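Local coordinates for protein bacteriohemerythrin (PDB 4XPX) that binds oxygen reversibly at a two-iron centre and may store it or deliver it to oxygen-requiring enzymes, at residues A[21-26]-A[51-56]; A[38-43]-A[98-103]; A[59-64]-A[74-79]. All coordinates share one frame; numbering follows the deposited sequence.

Interaction 1 of 3, residues A[21-26]-A[51-56]; sequences HKTIFD and IDYVVM. With FE2 (Fe (II) ion), chain C.
Thr-23 lays its methyl over one face of the Tyr-53 ring, and this CH-pi contact is the heart of the meeting between two nearly antiparallel helices, whose segment axes run at 161° to each other and approach to 10.2 Å. The methyl CG2 sits 3.6 Å from the centroid of the Tyr-53 ring, 20° off the ring normal and displaced toward the rim, with Tyr-53 CZ its nearest ring atom. Tyr-53 CG is anti to the backbone N (chi1 -169°), which swings the ring out across the gap to meet the threonine at about a right angle.

Apolar packing continues on the buried side. Ile-24 CG1 comes in at the edge of the same ring, in its plane, 3.7 Å from Tyr-53 CD2. Ile-24 CG1 also lies 4.1 Å from Val-54 CG2, the two side chains again crossing nearly squarely. Tyr-53 is therefore covered on a face by one residue and flanked at the rim by the next along the helix.

Metal binding occupies a different side of 21-26. His-21, one turn before Phe-25, takes no part in the packing against 51-56; it gives NE2 to the chain C iron at 2.1 Å. Waters 1 and 2 bind that iron too, and His-57, Glu-61 and Asp-121 supply its remaining protein ligands.

In the four-helix bundle this contact joins helix 15-34 to helix 40-67. Helix 103-121 packs against Ile-24 through Leu-113, while helix 73-95 touches Ile-51 and Val-55 on the other flank of 51-56.

Interaction 2 of 3, residues A[38-43]-A[98-103]; sequences GNRSEI and EAEVNQ
Arg-40 and Glu-100 meet because one side chain is stretched and the other folded. The arginine has CG anti to the backbone N (chi1 -157°) and runs extended from there to NE, carrying its guanidinium from the first turn of helix 40-67 across to the loop at 98-103. Glu-100 bends at its second torsion (chi2 -52°), which turns the carboxylate back to receive it.

The result is a salt bridge with a single well-formed hydrogen bond: Arg-40 NE donates its N-H to Glu-100 OE1 at 2.8 Å, with an N-H...O angle of 162°. The oxygen accepts on its syn lone pair and lies near the guanidinium plane, yet the carboxylate itself is turned almost perpendicular to that plane. Such a twist rules out the flat, two-pronged pairing of arginine with carboxylate and concentrates the bond on OE1. At the same guanidinium edge, Arg-40 NH2 makes a weak bond to the backbone Ala-99 O at 3.1 Å. NH2 has a further hydrogen bond to Phe-94 O, and the arginine makes a cation-pi contact with the Phe-94 ring, so several partners fix the rotation of the guanidinium.

Beneath this polar layer, Ile-43 and Val-101 pack as a buried apolar pair. Ile-43 CG2 reaches Val-101 CB at 3.7 Å and is just as near Val-101 CG1; the two side chains lie alongside, running antiparallel to one another.

The contact lies at an end of the bundle, distant from the irons. It fastens the start of helix 40-67 to the loop joining helix 73-95 to helix 103-121; Leu-90 and Phe-94 of helix 73-95 pack on Val-101, and Thr-34 of helix 15-34 touches Ile-43.

Interaction 3 of 3, residues A[59-64]-A[74-79]; sequences KSEETE and AAHKAE. With FE2 (Fe (II) ion), chain B; FE2 (Fe (II) ion), chain C.
Metal coordination brings Glu-61 and His-76 together: both bind the iron of chain B, Glu-61 through OE1 and His-76 through NE2, each at 2.2 Å. Glu-61 OE1 and His-76 NE2 are 3.1 Å apart as coordination-shell neighbours, not hydrogen-bonded. The carboxylate and imidazole planes stand 89° apart. The second oxygen, Glu-61 OE2, binds the chain C iron at 2.2 Å, making the carboxylate a bridge between the metals; Tyr-124 OH also hydrogen-bonds to OE2. Water 1 forms another bridge, 2.3 Å from the chain B iron and 2.0 Å from the chain C iron.

The other cross-contact is between a carboxylate and a lysine chain. Glu-62 lies against the aliphatic part of Lys-77, with Glu-62 OE1 3.4 Å from Lys-77 CE. Lys-77 bends at its last torsion (chi4 -63°), and its ammonium group forms a salt bridge with Asp-81, while Glu-62 OE2 hydrogen-bonds to His-80 ND1. Glu-62 is a second-shell residue, consistent with a role in orienting His-80. An alanine here would remove the acceptor for His-80 ND1 and would probably leave that imidazole, still bound to iron, freer to rotate about its metal bond, as well as uncovering the Lys-77 chain.

With His-80, His-116 and a second bridging carboxylate, Asp-121, completing the chain B iron's protein ligands, this is the carboxylate-bridged di-iron site of the hemerythrin four-helix bundle.

Overall arrangement
From the N terminus, the chain passes down helix 15-34 and turns into helix 40-67, where interaction 1 closes the first loop by pairing 21-26 with 51-56. Interaction 3 follows in series, closing the short turn between helix 40-67 and helix 73-95. Interaction 2 spans further: it starts at 38-43, inside the loop of interaction 1, and ends at 98-103, so it crosses interaction 1 and encloses interaction 3. All three use helix 40-67. Interactions 1 and 3 meet at the chain C iron and share both waters, whereas interaction 2 ties the other end of the bundle, its centre about 29 Å from that of interaction 3.

Interaction 1 of 3, residues A[21-26]-A[51-56]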
loop_
_atom_site.group_PDB
_atom_site.type_symbol
_atom_site.label_atom_id
_atom_site.label_comp_id
_atom_site.label_asym_id
_atom_site.label_seq_id
_atom_site.Cartn_x
_atom_site.Cartn_y
_atom_site.Cartn_z
ATOM N N HIS A 21 -2.614 -4.294 6.228
ATOM C CA HIS A 21 -3.066 -4.580 4.842
ATOM C C HIS A 21 -4.550 -4.407 4.700
ATOM O O HIS A 21 -5.059 -3.859 3.710
ATOM C CB HIS A 21 -2.641 -5.971 4.419
ATOM C CG HIS A 21 -1.159 -6.116 4.276
ATOM N ND1 HIS A 21 -0.504 -7.329 4.375
ATOM C CD2 HIS A 21 -0.178 -5.182 4.017
ATOM C CE1 HIS A 21 0.800 -7.107 4.146
ATOM N NE2 HIS A 21 1.051 -5.819 3.948
ATOM N N LYS A 22 -5.323 -4.914 5.695
ATOM C CA LYS A 22 -6.795 -4.778 5.612
ATOM C C LYS A 22 -7.179 -3.315 5.612
ATOM O O LYS A 22 -8.115 -2.910 4.832
ATOM C CB LYS A 22 -7.456 -5.537 6.746
ATOM C CG LYS A 22 -7.341 -7.026 6.646
ATOM C CD LYS A 22 -7.812 -7.683 7.912
ATOM C CE LYS A 22 -7.388 -9.049 7.959
ATOM N NZ LYS A 22 -7.968 -9.841 9.069
ATOM N N THR A 23 -6.514 -2.457 6.423
ATOM C CA THR A 23 -6.811 -1.034 6.358
ATOM C C THR A 23 -6.464 -0.448 5.009
ATOM O O THR A 23 -7.270 0.341 4.446
ATOM C CB THR A 23 -6.024 -0.295 7.459
ATOM O OG1 THR A 23 -6.496 -0.696 8.749
ATOM C CG2 THR A 23 -6.127 1.215 7.322
ATOM N N ILE A 24 -5.312 -0.790 4.434
ATOM C CA ILE A 24 -4.956 -0.310 3.110
ATOM C C ILE A 24 -6.055 -0.662 2.113
ATOM O O ILE A 24 -6.452 0.182 1.288
ATOM C CB ILE A 24 -3.583 -0.816 2.701
ATOM C CG1 ILE A 24 -2.481 -0.182 3.534
ATOM C CG2 ILE A 24 -3.344 -0.565 1.228
ATOM C CD1 ILE A 24 -1.134 -0.847 3.456
ATOM N N PHE A 25 -6.479 -1.894 2.129
ATOM C CA PHE A 25 -7.498 -2.331 1.144
ATOM C C PHE A 25 -8.755 -1.477 1.313
ATOM O O PHE A 25 -9.377 -1.051 0.319
ATOM C CB PHE A 25 -7.866 -3.800 1.288
ATOM C CG PHE A 25 -6.874 -4.809 0.759
ATOM C CD1 PHE A 25 -5.477 -4.608 0.742
ATOM C CD2 PHE A 25 -7.345 -5.986 0.247
ATOM C CE1 PHE A 25 -4.642 -5.618 0.287
ATOM C CE2 PHE A 25 -6.499 -6.977 -0.251
ATOM C CZ PHE A 25 -5.137 -6.818 -0.198
ATOM N N ASP A 26 -9.174 -1.238 2.550
ATOM C CA ASP A 26 -10.381 -0.412 2.779
ATOM C C ASP A 26 -10.167 0.989 2.262
ATOM O O ASP A 26 -11.102 1.616 1.673
ATOM C CB ASP A 26 -10.713 -0.418 4.256
ATOM C CG ASP A 26 -11.366 -1.658 4.767
ATOM O OD1 ASP A 26 -11.848 -2.519 3.972
ATOM O OD2 ASP A 26 -11.467 -1.859 6.068
ATOM N N ILE A 51 -1.989 7.433 1.127
ATOM C CA ILE A 51 -0.541 7.407 0.955
ATOM C C ILE A 51 0.130 7.547 2.298
ATOM O O ILE A 51 1.143 6.880 2.587
ATOM C CB ILE A 51 -0.111 8.490 -0.043
ATOM C CG1 ILE A 51 -0.547 8.071 -1.461
ATOM C CG2 ILE A 51 1.389 8.708 0.021
ATOM C CD1 ILE A 51 -0.434 9.085 -2.505
ATOM N N ASP A 52 -0.359 8.426 3.200
ATOM C CA ASP A 52 0.229 8.524 4.516
ATOM C C ASP A 52 0.229 7.191 5.230
ATOM O O ASP A 52 1.229 6.787 5.870
ATOM C CB ASP A 52 -0.524 9.588 5.345
ATOM C CG ASP A 52 0.199 9.958 6.581
ATOM O OD1 ASP A 52 1.230 10.656 6.450
ATOM O OD2 ASP A 52 -0.146 9.492 7.714
ATOM N N TYR A 53 -0.891 6.477 5.133
ATOM C CA TYR A 53 -1.014 5.199 5.814
ATOM C C TYR A 53 -0.090 4.173 5.214
ATOM O O TYR A 53 0.562 3.379 5.967
ATOM C CB TYR A 53 -2.488 4.728 5.800
ATOM C CG TYR A 53 -2.649 3.572 6.711
ATOM C CD1 TYR A 53 -2.850 3.764 8.038
ATOM C CD2 TYR A 53 -2.580 2.267 6.254
ATOM C CE1 TYR A 53 -2.952 2.693 8.938
ATOM C CE2 TYR A 53 -2.668 1.193 7.116
ATOM C CZ TYR A 53 -2.864 1.386 8.415
ATOM O OH TYR A 53 -2.962 0.308 9.249
ATOM N N VAL A 54 -0.013 4.091 3.883
ATOM C CA VAL A 54 0.883 3.161 3.217
ATOM C C VAL A 54 2.333 3.406 3.669
ATOM O O VAL A 54 3.085 2.441 3.985
ATOM C CB VAL A 54 0.739 3.237 1.723
ATOM C CG1 VAL A 54 1.843 2.435 1.003
ATOM C CG2 VAL A 54 -0.634 2.675 1.309
ATOM N N VAL A 55 2.769 4.646 3.703
ATOM C CA VAL A 55 4.144 4.938 4.141
ATOM C C VAL A 55 4.348 4.473 5.559
ATOM O O VAL A 55 5.441 3.907 5.865
ATOM C CB VAL A 55 4.434 6.409 3.915
ATOM C CG1 VAL A 55 5.702 6.868 4.684
ATOM C CG2 VAL A 55 4.490 6.791 2.499
ATOM N N MET A 56 3.393 4.669 6.423
ATOM C CA MET A 56 3.512 4.211 7.783
ATOM C C MET A 56 3.578 2.699 7.861
ATOM O O MET A 56 4.408 2.123 8.633
ATOM C CB MET A 56 2.334 4.751 8.591
ATOM C CG MET A 56 2.389 4.424 10.048
ATOM S SD MET A 56 1.814 2.754 10.383
ATOM C CE MET A 56 0.139 2.762 9.807
HETATM FE FE FE2 C . 2.827 -4.933 3.281
HETATM O O HOH W 1 4.076 -3.903 2.134
HETATM O O HOH W 2 1.571 -3.902 1.361
#

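Interaction 2 of 3, residues A[38-43]-A[98-103]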
loop_
_atom_site.group_PDB
_atom_site.type_symbol
_atom_site.label_atom_id
_atom_site.label_comp_id
_atom_site.label_asym_id
_atom_site.label_seq_id
_atom_site.Cartn_x
_atom_site.Cartn_y
_atom_site.Cartn_z
ATOM N N GLY A 38 -16.368 13.395 -9.989
ATOM C CA GLY A 38 -15.657 14.627 -10.145
ATOM C C GLY A 38 -15.448 15.399 -8.910
ATOM O O GLY A 38 -15.192 16.615 -9.003
ATOM N N ASN A 39 -15.480 14.764 -7.739
ATOM C CA ASN A 39 -15.330 15.486 -6.487
ATOM C C ASN A 39 -13.843 15.557 -6.169
ATOM O O ASN A 39 -13.318 14.717 -5.396
ATOM C CB ASN A 39 -16.093 14.788 -5.402
ATOM C CG ASN A 39 -17.593 14.741 -5.694
ATOM O OD1 ASN A 39 -18.154 15.649 -6.332
ATOM N ND2 ASN A 39 -18.227 13.630 -5.325
ATOM N N ARG A 40 -13.139 16.476 -6.757
ATOM C CA ARG A 40 -11.686 16.501 -6.730
ATOM C C ARG A 40 -11.142 16.724 -5.341
ATOM O O ARG A 40 -10.124 16.100 -4.937
ATOM C CB ARG A 40 -11.110 17.478 -7.740
ATOM C CG ARG A 40 -9.687 17.143 -8.124
ATOM C CD ARG A 40 -9.110 18.146 -9.134
ATOM N NE ARG A 40 -7.881 17.743 -9.726
ATOM C CZ ARG A 40 -6.702 18.021 -9.239
ATOM N NH1 ARG A 40 -6.480 18.655 -8.123
ATOM N NH2 ARG A 40 -5.641 17.581 -9.868
ATOM N N SER A 41 -11.763 17.552 -4.554
ATOM C CA SER A 41 -11.335 17.745 -3.165
ATOM C C SER A 41 -11.470 16.459 -2.355
ATOM O O SER A 41 -10.520 16.115 -1.547
ATOM C CB SER A 41 -12.160 18.831 -2.447
ATOM O OG SER A 41 -11.847 19.043 -1.087
ATOM N N GLU A 42 -12.524 15.729 -2.533
ATOM C CA GLU A 42 -12.667 14.439 -1.835
ATOM C C GLU A 42 -11.674 13.420 -2.334
ATOM O O GLU A 42 -11.113 12.640 -1.490
ATOM C CB GLU A 42 -14.093 13.877 -2.040
ATOM C CG GLU A 42 -15.209 14.832 -1.451
ATOM C CD GLU A 42 -16.621 14.423 -1.880
ATOM O OE1 GLU A 42 -16.894 13.161 -1.861
ATOM O OE2 GLU A 42 -17.430 15.377 -2.223
ATOM N N ILE A 43 -11.407 13.389 -3.630
ATOM C CA ILE A 43 -10.363 12.533 -4.133
ATOM C C ILE A 43 -9.054 12.855 -3.463
ATOM O O ILE A 43 -8.306 11.925 -2.999
ATOM C CB ILE A 43 -10.247 12.653 -5.670
ATOM C CG1 ILE A 43 -11.515 12.076 -6.347
ATOM C CG2 ILE A 43 -8.982 11.985 -6.192
ATOM C CD1 ILE A 43 -11.656 12.394 -7.830
ATOM N N GLU A 98 -1.822 19.079 -12.349
ATOM C CA GLU A 98 -1.209 18.613 -13.561
ATOM C C GLU A 98 -1.565 17.179 -13.947
ATOM O O GLU A 98 -1.373 16.783 -15.134
ATOM C CB GLU A 98 0.313 18.671 -13.457
ATOM C CG GLU A 98 0.852 20.073 -13.263
ATOM C CD GLU A 98 2.314 20.054 -12.791
ATOM O OE1 GLU A 98 2.950 18.986 -12.480
ATOM O OE2 GLU A 98 2.886 21.157 -12.597
ATOM N N ALA A 99 -2.178 16.450 -13.009
ATOM C CA ALA A 99 -2.641 15.063 -13.263
ATOM C C ALA A 99 -3.877 14.854 -12.478
ATOM O O ALA A 99 -4.094 15.443 -11.473
ATOM C CB ALA A 99 -1.557 14.103 -12.814
ATOM N N GLU A 100 -4.702 13.911 -12.963
ATOM C CA GLU A 100 -5.920 13.530 -12.296
ATOM C C GLU A 100 -5.731 12.173 -11.652
ATOM O O GLU A 100 -4.838 11.408 -12.073
ATOM C CB GLU A 100 -7.094 13.441 -13.246
ATOM C CG GLU A 100 -7.446 14.778 -13.932
ATOM C CD GLU A 100 -7.638 15.927 -12.950
ATOM O OE1 GLU A 100 -7.944 15.826 -11.729
ATOM O OE2 GLU A 100 -7.358 17.083 -13.355
ATOM N N VAL A 101 -6.496 11.906 -10.635
ATOM C CA VAL A 101 -6.592 10.584 -10.054
ATOM C C VAL A 101 -7.890 9.976 -10.552
ATOM O O VAL A 101 -8.949 10.614 -10.455
ATOM C CB VAL A 101 -6.496 10.703 -8.538
ATOM C CG1 VAL A 101 -6.956 9.445 -7.879
ATOM C CG2 VAL A 101 -4.988 11.066 -8.208
ATOM N N ASN A 102 -7.820 8.741 -11.054
ATOM C CA ASN A 102 -8.993 8.060 -11.598
ATOM C C ASN A 102 -8.879 6.592 -11.239
ATOM O O ASN A 102 -7.994 6.196 -10.454
ATOM C CB ASN A 102 -9.125 8.374 -13.050
ATOM C CG ASN A 102 -7.927 7.939 -13.814
ATOM O OD1 ASN A 102 -7.294 6.909 -13.519
ATOM N ND2 ASN A 102 -7.538 8.717 -14.844
ATOM N N GLN A 103 -9.784 5.778 -11.737
ATOM C CA GLN A 103 -9.804 4.383 -11.357
ATOM C C GLN A 103 -8.589 3.608 -11.949
ATOM O O GLN A 103 -8.333 2.460 -11.513
ATOM C CB GLN A 103 -11.096 3.680 -11.672
ATOM C CG GLN A 103 -12.209 4.180 -10.772
ATOM C CD GLN A 103 -13.474 3.348 -10.818
ATOM O OE1 GLN A 103 -13.743 2.644 -11.827
ATOM N NE2 GLN A 103 -14.247 3.403 -9.758
#

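Interaction 3 of 3, residues A[59-64]-A[74-79]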
loop_
_atom_site.group_PDB
_atom_site.type_symbol
_atom_site.label_atom_id
_atom_site.label_comp_id
_atom_site.label_asym_id
_atom_site.label_seq_id
_atom_site.Cartn_x
_atom_site.Cartn_y
_atom_site.Cartn_z
ATOM N N LYS A 59 7.051 1.576 6.907
ATOM C CA LYS A 59 7.966 1.822 8.035
ATOM C C LYS A 59 7.785 0.753 9.069
ATOM O O LYS A 59 8.786 0.329 9.711
ATOM C CB LYS A 59 7.754 3.213 8.576
ATOM C CG LYS A 59 8.249 4.312 7.732
ATOM C CD LYS A 59 7.895 5.644 8.430
ATOM C CE LYS A 59 8.312 6.828 7.605
ATOM N NZ LYS A 59 7.743 7.937 8.465
ATOM N N SER A 60 6.565 0.343 9.329
ATOM C CA SER A 60 6.329 -0.681 10.323
ATOM C C SER A 60 6.956 -1.996 9.938
ATOM O O SER A 60 7.656 -2.658 10.768
ATOM C CB SER A 60 4.836 -0.889 10.507
ATOM O OG SER A 60 4.112 0.267 10.932
ATOM N N GLU A 61 6.749 -2.428 8.697
ATOM C CA GLU A 61 7.364 -3.656 8.221
ATOM C C GLU A 61 8.901 -3.498 8.258
ATOM O O GLU A 61 9.613 -4.474 8.665
ATOM C CB GLU A 61 6.993 -3.961 6.763
ATOM C CG GLU A 61 5.565 -4.459 6.581
ATOM C CD GLU A 61 5.314 -4.905 5.145
ATOM O OE1 GLU A 61 6.169 -4.689 4.307
ATOM O OE2 GLU A 61 4.201 -5.503 4.932
ATOM N N GLU A 62 9.422 -2.395 7.820
ATOM C CA GLU A 62 10.892 -2.236 7.726
ATOM C C GLU A 62 11.507 -2.266 9.084
ATOM O O GLU A 62 12.604 -2.879 9.252
ATOM C CB GLU A 62 11.222 -0.935 7.004
ATOM C CG GLU A 62 10.904 -1.018 5.530
ATOM C CD GLU A 62 10.805 0.321 4.832
ATOM O OE1 GLU A 62 11.425 1.336 5.340
ATOM O OE2 GLU A 62 10.194 0.434 3.732
ATOM N N THR A 63 10.928 -1.630 10.074
ATOM C CA THR A 63 11.496 -1.638 11.414
ATOM C C THR A 63 11.548 -3.035 11.920
ATOM O O THR A 63 12.618 -3.463 12.520
ATOM C CB THR A 63 10.671 -0.742 12.360
ATOM O OG1 THR A 63 10.681 0.616 11.893
ATOM C CG2 THR A 63 11.191 -0.798 13.771
ATOM N N GLU A 64 10.518 -3.819 11.759
ATOM C CA GLU A 64 10.517 -5.178 12.241
ATOM C C GLU A 64 11.488 -6.044 11.482
ATOM O O GLU A 64 12.240 -6.840 12.112
ATOM C CB GLU A 64 9.104 -5.723 12.180
ATOM C CG GLU A 64 8.101 -5.150 13.136
ATOM C CD GLU A 64 8.535 -5.089 14.564
ATOM O OE1 GLU A 64 8.843 -6.181 15.007
ATOM O OE2 GLU A 64 8.644 -3.990 15.207
ATOM N N ALA A 74 16.780 -5.497 2.745
ATOM C CA ALA A 74 17.142 -4.369 1.861
ATOM C C ALA A 74 16.427 -4.467 0.550
ATOM O O ALA A 74 15.930 -3.399 0.046
ATOM C CB ALA A 74 18.666 -4.332 1.661
ATOM N N ALA A 75 16.268 -5.626 0.002
ATOM C CA ALA A 75 15.532 -5.749 -1.311
ATOM C C ALA A 75 14.065 -5.388 -1.078
ATOM O O ALA A 75 13.435 -4.717 -1.916
ATOM C CB ALA A 75 15.655 -7.168 -1.871
ATOM N N HIS A 76 13.503 -5.821 0.029
ATOM C CA HIS A 76 12.104 -5.516 0.308
ATOM C C HIS A 76 11.914 -4.042 0.478
ATOM O O HIS A 76 10.977 -3.423 -0.126
ATOM C CB HIS A 76 11.699 -6.303 1.535
ATOM C CG HIS A 76 10.251 -6.291 1.830
ATOM N ND1 HIS A 76 9.655 -7.413 2.350
ATOM C CD2 HIS A 76 9.276 -5.335 1.754
ATOM C CE1 HIS A 76 8.350 -7.097 2.531
ATOM N NE2 HIS A 76 8.087 -5.858 2.213
ATOM N N LYS A 77 12.771 -3.374 1.246
ATOM C CA LYS A 77 12.695 -1.918 1.380
ATOM C C LYS A 77 12.809 -1.245 0.055
ATOM O O LYS A 77 12.148 -0.205 -0.182
ATOM C CB LYS A 77 13.751 -1.427 2.340
ATOM C CG LYS A 77 13.714 0.077 2.542
ATOM C CD LYS A 77 14.620 0.541 3.629
ATOM C CE LYS A 77 14.472 2.020 3.959
ATOM N NZ LYS A 77 14.819 2.852 2.839
ATOM N N ALA A 78 13.671 -1.737 -0.833
ATOM C CA ALA A 78 13.785 -1.117 -2.176
ATOM C C ALA A 78 12.492 -1.148 -2.920
ATOM O O ALA A 78 12.147 -0.186 -3.638
ATOM C CB ALA A 78 14.924 -1.754 -2.932
ATOM N N GLU A 79 11.727 -2.238 -2.821
ATOM C CA GLU A 79 10.402 -2.292 -3.452
ATOM C C GLU A 79 9.481 -1.234 -2.890
ATOM O O GLU A 79 8.780 -0.516 -3.615
ATOM C CB GLU A 79 9.759 -3.658 -3.346
ATOM C CG GLU A 79 10.579 -4.821 -3.886
ATOM C CD GLU A 79 11.026 -4.769 -5.320
ATOM O OE1 GLU A 79 10.451 -3.990 -6.111
ATOM O OE2 GLU A 79 12.044 -5.515 -5.699
HETATM FE FE FE2 B . 6.096 -4.948 2.159
HETATM FE FE FE2 C . 2.827 -4.933 3.281
HETATM O O HOH W 1 4.076 -3.903 2.134
HETATM O O HOH W 2 1.571 -3.902 1.361
#